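Local coordinates for fiber protein (Human adenovirus 16, PDB 3CNC) that probably forms the trimeric, receptor-binding knob at the tip of the adenovirus fiber, where it is thought to attach the virus to CD46 on host cells, at residues T135-I140 with V172-R177; V90-D95 with M187-S192; N28-G33 with G129-T134; T102-L107 with M178-M183. All blocks are in the same frame, centred on the assembly; numbering follows the deposited sequence.

In the fold
All four contacts lie within the one knob domain, a sandwich of two antiparallel sheets. Contact 2 is the central one, pairing strands 85-94 and 185-194 in the four-stranded sheet; contacts 1 and 4 are nested inside the chain loop it closes. The centres of contact 1 and contact 2 are about 12 Å apart, and both use that sheet. The centres of contact 2 and contact 4 are about 10 Å apart; contact 4 joins loops leaving the sheet. Contact 3, which closes before contact 1 opens, brings strand 29-31 of the other sheet to the long loop before strand 151-159. Contact 1 meets the second subunit through that loop, contact 3 the third through strand 29-31, so both adjoin the trimer interface.

Contact 1. Residues T135-I140 with V172-R177; sequences TAYPFI and VTLNRR
Both faces of the Tyr137 ring are covered close to its centre: Leu174 CD1 sits 3.5 Å from the ring centroid in a CH-pi contact, and Ala136 CB of the same loop lies over the opposite face. The leucine and tyrosine side chains run side by side and point the same way. Phe139 offers a face to Asn175, whose CB stands 3.7 Å from the ring centroid, displaced toward the rim, with the amide plane turned 29° from the ring. Arg177 meets that ring at its edge through its backbone carbonyl. With CG beside its own backbone N (chi1 -54°), Asn175 carries its amide back toward the loop, and ND2 donates to Tyr137 O at 3.3 Å, in both the amide and the carbonyl plane. The same ND2 also bonds Pro132 O, and OD1 accepts from Ala186 N, so the buried amide is gripped at both ends. Here strand 165-174 of the knob's four-stranded sheet runs out and the long loop runs alongside the residues that follow, nearly parallel to them; Tyr137 OH is hydrogen-bonded to Tyr67 OH of the second subunit and to Ile216 N of its own chain. Further along, Ile140 N donates to Arg176 O at 2.9 Å, nearly straight at 164°. Ile140 CD1 reaches over one face of the Arg177 guanidinium and also lies 3.7 Å from Arg176 NE, oblique to that second guanidinium.

Contact 2. Residues V90-D95 with M187-S192; sequences VNLAFD and MNFSWS
Leu92 and Met187 face each other across the antiparallel ladder and lie side by side, with Leu92 CD2 against Met187 CE at 3.6 Å. The methionine chain is extended until it bends at its last torsion (chi3 95°), which turns the methyl toward the leucine. That pair meets the rim of Phe189: Leu92 CD2 lies at the edge of its ring, 4.1 Å from CE1. Val90 fits in the same way against Trp191, its CG2 butting the indole edge 3.6 Å from CZ3, and Phe94 brings the edge of its ring to Met187 CB. These side chains share one face of the four-stranded sheet, and Leu55 of strand 51-60 packs on Leu92, Met187 and Phe189 from the opposing sheet of the sandwich. The other face carries Asn91 and Asn188, amide planes 64° apart, with Asn188 OD1 3.4 Å from Asn91 CB. That oxygen also accepts from Leu92 N at 3.3 Å. Leu92 N gives a second, weak bond to Met187 O. Backbone bonds tie Val90 to Phe189 in both directions, and Met187 N donates to Leu92 O at 2.9 Å. The chemistry thus divides by face: hydrocarbon and aromatic groups toward the core of the sandwich, and on the other side an amide that reinforces the ladder.

Contact 3. Residues N28-G33 with G129-T134; sequences NTLWTG and GFMPST
Leu30 and Phe130 mark the closest backbone approach, yet their CA atoms are 7.3 Å apart, so side chains bridge the gap. Residues 29-31 form a short strand just past the corner that the chain turns at Asn28, whereas the other segment leaves a 3-10 turn at Gly129-Phe130 and runs on as an irregular loop through Pro132. The main link is a CH-pi contact: Leu30 CB lies 3.6 Å from the centroid of the Phe130 ring and only 12° off its normal. Leu30 CG stands opposite its backbone N (chi1 -174°), which takes CD2 back along the phenylalanine, 3.7 Å from its CB. The leucine therefore covers the aromatic side chain from ring centre to root. At its far end the ring meets the backbone of Asn28 and Thr29 edge-on, with CE2 3.6 Å from Asn28 O and CZ 3.8 Å from Thr29 N. Met131 adds a lighter touch, its CE 4.5 Å from Leu30 CD2. The link across the two segments is thus one of apolar and aromatic contact, while polar groups pair with other parts of the knob: Phe130 O accepts from Tyr215 OH, and Thr29 OG1 bonds Gly62 N of the third subunit. Strand 29-31 is held between strands 51-60 and 112-115 of the six-stranded sheet, and Phe130 packs on both of these neighbours through Lys59 and Phe113; Met131 reaches Tyr185 on strand 185-194 of the other sheet.

Contact 4. Residues T102-L107 with M178-M183; sequences TYLSSL and MLASGM
Leu104 and Ala180 make the close-packed part of this contact: Leu104 CD1 comes 3.8 Å from Ala180 CB, and the same methyl lies 4.3 Å from Met183 SD on the more buried side. Leu104 CG stands beside its backbone N (chi1 -75°), and the side chain extends from there so that its two methyls divide the work, CD1 going to alanine and methionine and CD2 to Leu179. Behind them lies Ala93 of strand 85-94, touched by both Leu104 and Met183. The two segments belong to loops of the knob's four-stranded sheet: residues 102-107 follow strand 85-94, and the loop holding residues 178-183 connects strands 165-174 and 185-194. The latter makes a type I beta turn from Ala180 to Met183, closed by a weak backbone bond. Within this loop the extended Met183 side chain brings SD back to Leu179 N, which gives it a weak hydrogen bond. Toward solvent, where the 178-183 loop also meets a crystal neighbour, Leu179 and Leu104 fit more slackly, sliding past each other in opposite directions with CB and CD2 4.2 Å apart. The exposed Tyr103 makes a close but single-atom touch of little area, its OH 3.6 Å from Ala180 CB. One face of that tyrosine ring rests on Leu104 CG, near the rim.

Contact 1. Residues T135-I140 with V172-R177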
loop_
_atom_site.group_PDB
_atom_site.type_symbol
_atom_site.label_atom_id
_atom_site.label_comp_id
_atom_site.label_asym_id
_atom_site.label_seq_id
_atom_site.Cartn_x
_atom_site.Cartn_y
_atom_site.Cartn_z
ATOM N N THR A 135 -13.400 0.508 17.627
ATOM C CA THR A 135 -14.233 1.673 17.351
ATOM C C THR A 135 -14.429 1.742 15.834
ATOM O O THR A 135 -15.547 1.925 15.355
ATOM C CB THR A 135 -13.586 3.019 17.817
ATOM O OG1 THR A 135 -13.240 2.953 19.206
ATOM C CG2 THR A 135 -14.565 4.164 17.632
ATOM N N ALA A 136 -13.345 1.583 15.080
ATOM C CA ALA A 136 -13.423 1.634 13.618
ATOM C C ALA A 136 -14.014 0.358 13.032
ATOM O O ALA A 136 -14.814 0.402 12.095
ATOM C CB ALA A 136 -12.030 1.867 13.015
ATOM N N TYR A 137 -13.603 -0.779 13.577
ATOM C CA TYR A 137 -14.077 -2.068 13.093
ATOM C C TYR A 137 -14.745 -2.782 14.266
ATOM O O TYR A 137 -14.093 -3.484 15.031
ATOM C CB TYR A 137 -12.887 -2.861 12.565
ATOM C CG TYR A 137 -11.905 -2.015 11.762
ATOM C CD1 TYR A 137 -10.634 -1.717 12.258
ATOM C CD2 TYR A 137 -12.255 -1.511 10.517
ATOM C CE1 TYR A 137 -9.734 -0.937 11.515
ATOM C CE2 TYR A 137 -11.377 -0.731 9.770
ATOM C CZ TYR A 137 -10.123 -0.448 10.266
ATOM O OH TYR A 137 -9.273 0.326 9.513
ATOM N N PRO A 138 -16.064 -2.606 14.416
ATOM C CA PRO A 138 -16.835 -3.216 15.508
ATOM C C PRO A 138 -17.185 -4.680 15.318
ATOM O O PRO A 138 -17.125 -5.211 14.214
ATOM C CB PRO A 138 -18.113 -2.361 15.573
ATOM C CG PRO A 138 -17.844 -1.166 14.651
ATOM C CD PRO A 138 -16.930 -1.745 13.596
ATOM N N PHE A 139 -17.552 -5.322 16.422
ATOM C CA PHE A 139 -17.980 -6.707 16.389
ATOM C C PHE A 139 -19.493 -6.748 16.140
ATOM O O PHE A 139 -20.217 -5.800 16.487
ATOM C CB PHE A 139 -17.660 -7.402 17.713
ATOM C CG PHE A 139 -16.224 -7.848 17.836
ATOM C CD1 PHE A 139 -15.283 -7.053 18.485
ATOM C CD2 PHE A 139 -15.819 -9.078 17.313
ATOM C CE1 PHE A 139 -13.960 -7.476 18.616
ATOM C CE2 PHE A 139 -14.500 -9.510 17.438
ATOM C CZ PHE A 139 -13.568 -8.708 18.092
ATOM N N ILE A 140 -19.959 -7.830 15.520
ATOM C CA ILE A 140 -21.389 -8.008 15.254
ATOM C C ILE A 140 -22.134 -8.026 16.584
ATOM O O ILE A 140 -21.776 -8.782 17.491
ATOM C CB ILE A 140 -21.666 -9.338 14.553
ATOM C CG1 ILE A 140 -21.158 -9.279 13.117
ATOM C CG2 ILE A 140 -23.156 -9.653 14.620
ATOM C CD1 ILE A 140 -21.220 -10.602 12.414
ATOM N N VAL A 172 -9.558 -9.263 3.865
ATOM C CA VAL A 172 -9.134 -9.207 5.249
ATOM C C VAL A 172 -10.349 -8.830 6.066
ATOM O O VAL A 172 -11.057 -7.889 5.729
ATOM C CB VAL A 172 -8.040 -8.143 5.480
ATOM C CG1 VAL A 172 -7.498 -8.261 6.883
ATOM C CG2 VAL A 172 -6.935 -8.303 4.473
ATOM N N THR A 173 -10.613 -9.579 7.126
ATOM C CA THR A 173 -11.742 -9.265 7.981
ATOM C C THR A 173 -11.187 -8.840 9.331
ATOM O O THR A 173 -10.360 -9.542 9.908
ATOM C CB THR A 173 -12.665 -10.478 8.183
ATOM O OG1 THR A 173 -13.024 -11.025 6.908
ATOM C CG2 THR A 173 -13.939 -10.051 8.924
ATOM N N LEU A 174 -11.623 -7.685 9.825
ATOM C CA LEU A 174 -11.143 -7.200 11.117
ATOM C C LEU A 174 -12.279 -7.233 12.154
ATOM O O LEU A 174 -13.367 -6.723 11.894
ATOM C CB LEU A 174 -10.598 -5.772 10.977
ATOM C CG LEU A 174 -9.509 -5.517 9.915
ATOM C CD1 LEU A 174 -9.204 -4.036 9.818
ATOM C CD2 LEU A 174 -8.250 -6.278 10.263
ATOM N N ASN A 175 -12.016 -7.846 13.306
ATOM C CA ASN A 175 -12.987 -7.935 14.392
ATOM C C ASN A 175 -14.443 -8.060 13.988
ATOM O O ASN A 175 -15.233 -7.217 14.405
ATOM C CB ASN A 175 -12.977 -6.683 15.271
ATOM C CG ASN A 175 -11.633 -6.333 15.801
ATOM O OD1 ASN A 175 -10.850 -7.204 16.164
ATOM N ND2 ASN A 175 -11.364 -5.034 15.892
ATOM N N ARG A 176 -14.869 -9.036 13.212
ATOM C CA ARG A 176 -16.301 -8.982 12.945
ATOM C C ARG A 176 -17.080 -9.969 13.800
ATOM O O ARG A 176 -18.220 -9.707 14.192
ATOM C CB ARG A 176 -16.611 -9.194 11.469
ATOM C CG ARG A 176 -17.770 -8.327 11.037
ATOM C CD ARG A 176 -18.287 -8.658 9.660
ATOM N NE ARG A 176 -18.935 -9.958 9.626
ATOM C CZ ARG A 176 -19.871 -10.287 8.749
ATOM N NH1 ARG A 176 -20.265 -9.404 7.845
ATOM N NH2 ARG A 176 -20.408 -11.497 8.772
ATOM N N ARG A 177 -16.448 -11.098 14.107
ATOM C CA ARG A 177 -17.077 -12.112 14.929
ATOM C C ARG A 177 -16.130 -12.582 16.013
ATOM O O ARG A 177 -14.927 -12.729 15.785
ATOM C CB ARG A 177 -17.477 -13.340 14.096
ATOM C CG ARG A 177 -18.572 -13.137 13.062
ATOM C CD ARG A 177 -18.983 -14.492 12.474
ATOM N NE ARG A 177 -19.749 -14.387 11.230
ATOM C CZ ARG A 177 -21.016 -13.982 11.139
ATOM N NH1 ARG A 177 -21.691 -13.632 12.229
ATOM N NH2 ARG A 177 -21.612 -13.925 9.950
#

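Contact 2. Residues V90-D95 with M187-S192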
loop_
_atom_site.group_PDB
_atom_site.type_symbol
_atom_site.label_atom_id
_atom_site.label_comp_id
_atom_site.label_asym_id
_atom_site.label_seq_id
_atom_site.Cartn_x
_atom_site.Cartn_y
_atom_site.Cartn_z
ATOM N N VAL A 90 -6.813 -18.039 6.705
ATOM C CA VAL A 90 -5.920 -17.987 7.839
ATOM C C VAL A 90 -6.692 -17.095 8.794
ATOM O O VAL A 90 -6.917 -15.918 8.516
ATOM C CB VAL A 90 -4.570 -17.344 7.485
ATOM C CG1 VAL A 90 -3.766 -17.100 8.746
ATOM C CG2 VAL A 90 -3.797 -18.255 6.540
ATOM N N ASN A 91 -7.135 -17.665 9.905
ATOM C CA ASN A 91 -7.899 -16.896 10.870
ATOM C C ASN A 91 -7.034 -16.628 12.087
ATOM O O ASN A 91 -6.293 -17.503 12.534
ATOM C CB ASN A 91 -9.163 -17.668 11.269
ATOM C CG ASN A 91 -9.908 -18.225 10.061
ATOM O OD1 ASN A 91 -10.211 -17.500 9.104
ATOM N ND2 ASN A 91 -10.206 -19.520 10.102
ATOM N N LEU A 92 -7.125 -15.413 12.614
ATOM C CA LEU A 92 -6.347 -15.015 13.785
ATOM C C LEU A 92 -7.256 -14.453 14.879
ATOM O O LEU A 92 -8.040 -13.521 14.639
ATOM C CB LEU A 92 -5.311 -13.963 13.382
ATOM C CG LEU A 92 -3.920 -14.389 12.897
ATOM C CD1 LEU A 92 -3.999 -15.573 11.974
ATOM C CD2 LEU A 92 -3.256 -13.202 12.212
ATOM N N ALA A 93 -7.158 -15.029 16.073
ATOM C CA ALA A 93 -7.959 -14.578 17.205
ATOM C C ALA A 93 -7.017 -14.196 18.342
ATOM O O ALA A 93 -6.113 -14.955 18.690
ATOM C CB ALA A 93 -8.920 -15.686 17.646
ATOM N N PHE A 94 -7.228 -13.017 18.917
ATOM C CA PHE A 94 -6.362 -12.541 19.993
ATOM C C PHE A 94 -7.153 -12.300 21.279
ATOM O O PHE A 94 -8.350 -12.037 21.235
ATOM C CB PHE A 94 -5.661 -11.226 19.577
ATOM C CG PHE A 94 -5.095 -11.230 18.171
ATOM C CD1 PHE A 94 -5.931 -11.158 17.060
ATOM C CD2 PHE A 94 -3.722 -11.290 17.958
ATOM C CE1 PHE A 94 -5.404 -11.147 15.754
ATOM C CE2 PHE A 94 -3.185 -11.279 16.653
ATOM C CZ PHE A 94 -4.027 -11.209 15.555
ATOM N N ASP A 95 -6.485 -12.383 22.424
ATOM C CA ASP A 95 -7.156 -12.141 23.698
ATOM C C ASP A 95 -7.132 -10.631 23.999
ATOM O O ASP A 95 -6.745 -9.835 23.147
ATOM C CB ASP A 95 -6.478 -12.924 24.828
ATOM C CG ASP A 95 -5.038 -12.510 25.044
ATOM O OD1 ASP A 95 -4.585 -11.544 24.399
ATOM O OD2 ASP A 95 -4.353 -13.151 25.866
ATOM N N MET A 187 -8.674 -11.124 13.176
ATOM C CA MET A 187 -8.060 -10.691 11.926
ATOM C C MET A 187 -8.014 -11.901 10.996
ATOM O O MET A 187 -7.229 -12.815 11.208
ATOM C CB MET A 187 -6.650 -10.163 12.195
ATOM C CG MET A 187 -5.970 -9.549 10.982
ATOM S SD MET A 187 -4.516 -8.579 11.459
ATOM C CE MET A 187 -3.262 -9.731 11.269
ATOM N N ASN A 188 -8.859 -11.915 9.974
ATOM C CA ASN A 188 -8.889 -13.045 9.050
ATOM C C ASN A 188 -8.460 -12.693 7.642
ATOM O O ASN A 188 -8.790 -11.624 7.123
ATOM C CB ASN A 188 -10.288 -13.666 8.993
ATOM C CG ASN A 188 -10.747 -14.162 10.339
ATOM O OD1 ASN A 188 -9.937 -14.366 11.240
ATOM N ND2 ASN A 188 -12.048 -14.373 10.486
ATOM N N PHE A 189 -7.716 -13.604 7.029
ATOM C CA PHE A 189 -7.261 -13.407 5.668
ATOM C C PHE A 189 -7.708 -14.601 4.847
ATOM O O PHE A 189 -7.733 -15.731 5.344
ATOM C CB PHE A 189 -5.737 -13.336 5.594
ATOM C CG PHE A 189 -5.129 -12.287 6.461
ATOM C CD1 PHE A 189 -4.899 -12.531 7.806
ATOM C CD2 PHE A 189 -4.762 -11.056 5.923
ATOM C CE1 PHE A 189 -4.306 -11.565 8.614
ATOM C CE2 PHE A 189 -4.165 -10.074 6.719
ATOM C CZ PHE A 189 -3.935 -10.324 8.064
ATOM N N SER A 190 -8.079 -14.342 3.603
ATOM C CA SER A 190 -8.462 -15.402 2.690
ATOM C C SER A 190 -7.984 -15.001 1.294
ATOM O O SER A 190 -8.115 -13.842 0.895
ATOM C CB SER A 190 -9.986 -15.648 2.692
ATOM O OG SER A 190 -10.714 -14.592 2.099
ATOM N N TRP A 191 -7.393 -15.961 0.589
ATOM C CA TRP A 191 -6.891 -15.763 -0.768
ATOM C C TRP A 191 -7.798 -16.575 -1.668
ATOM O O TRP A 191 -8.104 -17.722 -1.363
ATOM C CB TRP A 191 -5.469 -16.301 -0.907
ATOM C CG TRP A 191 -4.439 -15.548 -0.145
ATOM C CD1 TRP A 191 -3.519 -14.686 -0.655
ATOM C CD2 TRP A 191 -4.163 -15.651 1.258
ATOM N NE1 TRP A 191 -2.675 -14.253 0.336
ATOM C CE2 TRP A 191 -3.046 -14.827 1.522
ATOM C CE3 TRP A 191 -4.749 -16.361 2.316
ATOM C CZ2 TRP A 191 -2.494 -14.693 2.805
ATOM C CZ3 TRP A 191 -4.200 -16.229 3.601
ATOM C CH2 TRP A 191 -3.082 -15.399 3.830
ATOM N N SER A 192 -8.215 -15.996 -2.783
ATOM C CA SER A 192 -9.101 -16.719 -3.676
ATOM C C SER A 192 -8.569 -16.884 -5.091
ATOM O O SER A 192 -8.257 -15.904 -5.772
ATOM C CB SER A 192 -10.460 -16.024 -3.717
ATOM O OG SER A 192 -11.333 -16.685 -4.607
#

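Contact 3. Residues N28-G33 with G129-T134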
loop_
_atom_site.group_PDB
_atom_site.type_symbol
_atom_site.label_atom_id
_atom_site.label_comp_id
_atom_site.label_asym_id
_atom_site.label_seq_id
_atom_site.Cartn_x
_atom_site.Cartn_y
_atom_site.Cartn_z
ATOM N N ASN A 28 8.060 -1.776 18.108
ATOM C CA ASN A 28 7.058 -1.103 17.276
ATOM C C ASN A 28 6.669 -2.050 16.138
ATOM O O ASN A 28 5.938 -1.691 15.217
ATOM C CB ASN A 28 7.626 0.195 16.706
ATOM C CG ASN A 28 8.769 -0.044 15.748
ATOM O OD1 ASN A 28 9.597 -0.927 15.962
ATOM N ND2 ASN A 28 8.830 0.751 14.692
ATOM N N THR A 29 7.166 -3.276 16.222
ATOM C CA THR A 29 6.895 -4.287 15.213
ATOM C C THR A 29 6.457 -5.582 15.867
ATOM O O THR A 29 7.129 -6.090 16.767
ATOM C CB THR A 29 8.153 -4.582 14.369
ATOM O OG1 THR A 29 8.567 -3.391 13.693
ATOM C CG2 THR A 29 7.866 -5.658 13.345
ATOM N N LEU A 30 5.320 -6.105 15.419
ATOM C CA LEU A 30 4.800 -7.370 15.931
ATOM C C LEU A 30 4.810 -8.294 14.712
ATOM O O LEU A 30 4.145 -8.009 13.712
ATOM C CB LEU A 30 3.376 -7.191 16.469
ATOM C CG LEU A 30 2.775 -8.419 17.155
ATOM C CD1 LEU A 30 3.606 -8.790 18.391
ATOM C CD2 LEU A 30 1.335 -8.139 17.559
ATOM N N TRP A 31 5.574 -9.386 14.777
ATOM C CA TRP A 31 5.660 -10.280 13.622
ATOM C C TRP A 31 5.948 -11.750 13.919
ATOM O O TRP A 31 6.106 -12.160 15.067
ATOM C CB TRP A 31 6.723 -9.744 12.635
ATOM C CG TRP A 31 8.166 -9.874 13.111
ATOM C CD1 TRP A 31 8.604 -10.340 14.329
ATOM C CD2 TRP A 31 9.344 -9.606 12.344
ATOM N NE1 TRP A 31 9.974 -10.387 14.356
ATOM C CE2 TRP A 31 10.456 -9.947 13.151
ATOM C CE3 TRP A 31 9.571 -9.117 11.049
ATOM C CZ2 TRP A 31 11.783 -9.818 12.698
ATOM C CZ3 TRP A 31 10.892 -8.987 10.599
ATOM C CH2 TRP A 31 11.979 -9.339 11.423
ATOM N N THR A 32 6.018 -12.532 12.848
ATOM C CA THR A 32 6.301 -13.957 12.918
ATOM C C THR A 32 7.796 -14.178 12.742
ATOM O O THR A 32 8.269 -15.313 12.768
ATOM C CB THR A 32 5.619 -14.702 11.769
ATOM O OG1 THR A 32 5.975 -14.075 10.525
ATOM C CG2 THR A 32 4.126 -14.688 11.936
ATOM N N GLY A 33 8.529 -13.085 12.562
ATOM C CA GLY A 33 9.956 -13.175 12.311
ATOM C C GLY A 33 10.084 -13.248 10.796
ATOM O O GLY A 33 9.092 -13.528 10.116
ATOM N N GLY A 129 -1.898 -2.498 21.414
ATOM C CA GLY A 129 -1.724 -1.426 20.459
ATOM C C GLY A 129 -1.580 -1.856 19.008
ATOM O O GLY A 129 -1.578 -1.006 18.115
ATOM N N PHE A 130 -1.450 -3.159 18.761
ATOM C CA PHE A 130 -1.302 -3.673 17.395
ATOM C C PHE A 130 -2.611 -4.204 16.829
ATOM O O PHE A 130 -2.694 -4.529 15.645
ATOM C CB PHE A 130 -0.276 -4.814 17.352
ATOM C CG PHE A 130 1.137 -4.375 17.581
ATOM C CD1 PHE A 130 1.692 -4.406 18.855
ATOM C CD2 PHE A 130 1.915 -3.922 16.517
ATOM C CE1 PHE A 130 3.025 -3.984 19.070
ATOM C CE2 PHE A 130 3.233 -3.501 16.710
ATOM C CZ PHE A 130 3.791 -3.532 17.989
ATOM N N MET A 131 -3.627 -4.302 17.679
ATOM C CA MET A 131 -4.923 -4.832 17.270
ATOM C C MET A 131 -5.774 -3.892 16.433
ATOM O O MET A 131 -5.624 -2.671 16.483
ATOM C CB MET A 131 -5.734 -5.230 18.507
ATOM C CG MET A 131 -5.064 -6.264 19.376
ATOM S SD MET A 131 -4.838 -7.802 18.480
ATOM C CE MET A 131 -3.113 -7.630 17.963
ATOM N N PRO A 132 -6.693 -4.460 15.641
ATOM C CA PRO A 132 -7.561 -3.610 14.819
ATOM C C PRO A 132 -8.499 -2.909 15.796
ATOM O O PRO A 132 -9.000 -3.537 16.717
ATOM C CB PRO A 132 -8.311 -4.616 13.939
ATOM C CG PRO A 132 -7.408 -5.828 13.933
ATOM C CD PRO A 132 -6.922 -5.886 15.359
ATOM N N SER A 133 -8.724 -1.613 15.607
ATOM C CA SER A 133 -9.604 -0.839 16.489
ATOM C C SER A 133 -11.059 -1.334 16.560
ATOM O O SER A 133 -11.699 -1.549 15.531
ATOM C CB SER A 133 -9.618 0.631 16.038
ATOM O OG SER A 133 -10.707 1.337 16.624
ATOM N N THR A 134 -11.586 -1.494 17.772
ATOM C CA THR A 134 -12.982 -1.906 17.906
ATOM C C THR A 134 -13.937 -0.714 17.650
ATOM O O THR A 134 -15.142 -0.902 17.468
ATOM C CB THR A 134 -13.272 -2.528 19.294
ATOM O OG1 THR A 134 -12.856 -1.636 20.333
ATOM C CG2 THR A 134 -12.532 -3.853 19.442
#

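Contact 4. Residues T102-L107 with M178-M183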
loop_
_atom_site.group_PDB
_atom_site.type_symbol
_atom_site.label_atom_id
_atom_site.label_comp_id
_atom_site.label_asym_id
_atom_site.label_seq_id
_atom_site.Cartn_x
_atom_site.Cartn_y
_atom_site.Cartn_z
ATOM N N THR A 102 -4.018 -19.615 20.202
ATOM C CA THR A 102 -3.731 -20.713 19.282
ATOM C C THR A 102 -4.818 -21.726 18.952
ATOM O O THR A 102 -5.008 -22.053 17.783
ATOM C CB THR A 102 -2.468 -21.477 19.728
ATOM O OG1 THR A 102 -2.616 -21.897 21.090
ATOM C CG2 THR A 102 -1.237 -20.575 19.621
ATOM N N TYR A 103 -5.545 -22.223 19.946
ATOM C CA TYR A 103 -6.564 -23.224 19.646
ATOM C C TYR A 103 -7.696 -22.675 18.787
ATOM O O TYR A 103 -8.507 -23.438 18.256
ATOM C CB TYR A 103 -7.114 -23.842 20.939
ATOM C CG TYR A 103 -8.225 -23.069 21.605
ATOM C CD1 TYR A 103 -9.544 -23.181 21.158
ATOM C CD2 TYR A 103 -7.960 -22.227 22.685
ATOM C CE1 TYR A 103 -10.578 -22.472 21.772
ATOM C CE2 TYR A 103 -8.984 -21.508 23.308
ATOM C CZ TYR A 103 -10.292 -21.635 22.847
ATOM O OH TYR A 103 -11.306 -20.930 23.463
ATOM N N LEU A 104 -7.751 -21.355 18.646
ATOM C CA LEU A 104 -8.786 -20.718 17.832
ATOM C C LEU A 104 -8.220 -20.185 16.519
ATOM O O LEU A 104 -8.970 -19.896 15.583
ATOM C CB LEU A 104 -9.438 -19.554 18.592
ATOM C CG LEU A 104 -10.437 -19.816 19.725
ATOM C CD1 LEU A 104 -10.804 -18.498 20.397
ATOM C CD2 LEU A 104 -11.685 -20.502 19.176
ATOM N N SER A 105 -6.897 -20.073 16.449
ATOM C CA SER A 105 -6.240 -19.520 15.263
ATOM C C SER A 105 -5.501 -20.506 14.365
ATOM O O SER A 105 -5.047 -21.560 14.811
ATOM C CB SER A 105 -5.256 -18.428 15.697
ATOM O OG SER A 105 -5.835 -17.610 16.705
ATOM N N SER A 106 -5.379 -20.144 13.091
ATOM C CA SER A 106 -4.660 -20.969 12.137
ATOM C C SER A 106 -3.179 -20.937 12.504
ATOM O O SER A 106 -2.466 -21.907 12.261
ATOM C CB SER A 106 -4.835 -20.435 10.722
ATOM O OG SER A 106 -6.200 -20.352 10.377
ATOM N N LEU A 107 -2.727 -19.821 13.083
ATOM C CA LEU A 107 -1.333 -19.650 13.504
ATOM C C LEU A 107 -1.119 -20.350 14.848
ATOM O O LEU A 107 -1.820 -20.067 15.817
ATOM C CB LEU A 107 -0.998 -18.160 13.634
ATOM C CG LEU A 107 0.436 -17.762 14.007
ATOM C CD1 LEU A 107 1.418 -18.208 12.921
ATOM C CD2 LEU A 107 0.495 -16.248 14.197
ATOM N N MET A 178 -16.671 -12.794 17.204
ATOM C CA MET A 178 -15.870 -13.342 18.281
ATOM C C MET A 178 -16.238 -14.825 18.263
ATOM O O MET A 178 -17.342 -15.188 17.835
ATOM C CB MET A 178 -16.212 -12.695 19.613
ATOM C CG MET A 178 -15.163 -11.707 20.035
ATOM S SD MET A 178 -15.532 -11.021 21.630
ATOM C CE MET A 178 -16.220 -9.408 21.166
ATOM N N LEU A 179 -15.320 -15.677 18.704
ATOM C CA LEU A 179 -15.555 -17.111 18.668
ATOM C C LEU A 179 -15.589 -17.799 20.039
ATOM O O LEU A 179 -16.068 -18.930 20.153
ATOM C CB LEU A 179 -14.494 -17.758 17.768
ATOM C CG LEU A 179 -14.292 -17.071 16.404
ATOM C CD1 LEU A 179 -13.082 -17.673 15.708
ATOM C CD2 LEU A 179 -15.541 -17.209 15.536
ATOM N N ALA A 180 -15.084 -17.121 21.066
ATOM C CA ALA A 180 -15.070 -17.655 22.429
ATOM C C ALA A 180 -15.073 -16.497 23.404
ATOM O O ALA A 180 -14.875 -15.347 23.014
ATOM C CB ALA A 180 -13.846 -18.515 22.658
ATOM N N SER A 181 -15.279 -16.794 24.677
ATOM C CA SER A 181 -15.338 -15.738 25.674
ATOM C C SER A 181 -14.049 -14.939 25.883
ATOM O O SER A 181 -14.098 -13.716 26.069
ATOM C CB SER A 181 -15.833 -16.309 27.011
ATOM O OG SER A 181 -15.084 -17.443 27.398
ATOM N N GLY A 182 -12.902 -15.603 25.842
ATOM C CA GLY A 182 -11.658 -14.881 26.066
ATOM C C GLY A 182 -11.107 -14.107 24.884
ATOM O O GLY A 182 -10.043 -13.504 24.976
ATOM N N MET A 183 -11.839 -14.110 23.780
ATOM C CA MET A 183 -11.411 -13.440 22.558
ATOM C C MET A 183 -11.772 -11.961 22.544
ATOM O O MET A 183 -12.899 -11.601 22.851
ATOM C CB MET A 183 -12.050 -14.139 21.365
ATOM C CG MET A 183 -11.520 -13.708 20.030
ATOM S SD MET A 183 -12.203 -14.793 18.790
ATOM C CE MET A 183 -12.279 -13.730 17.343
#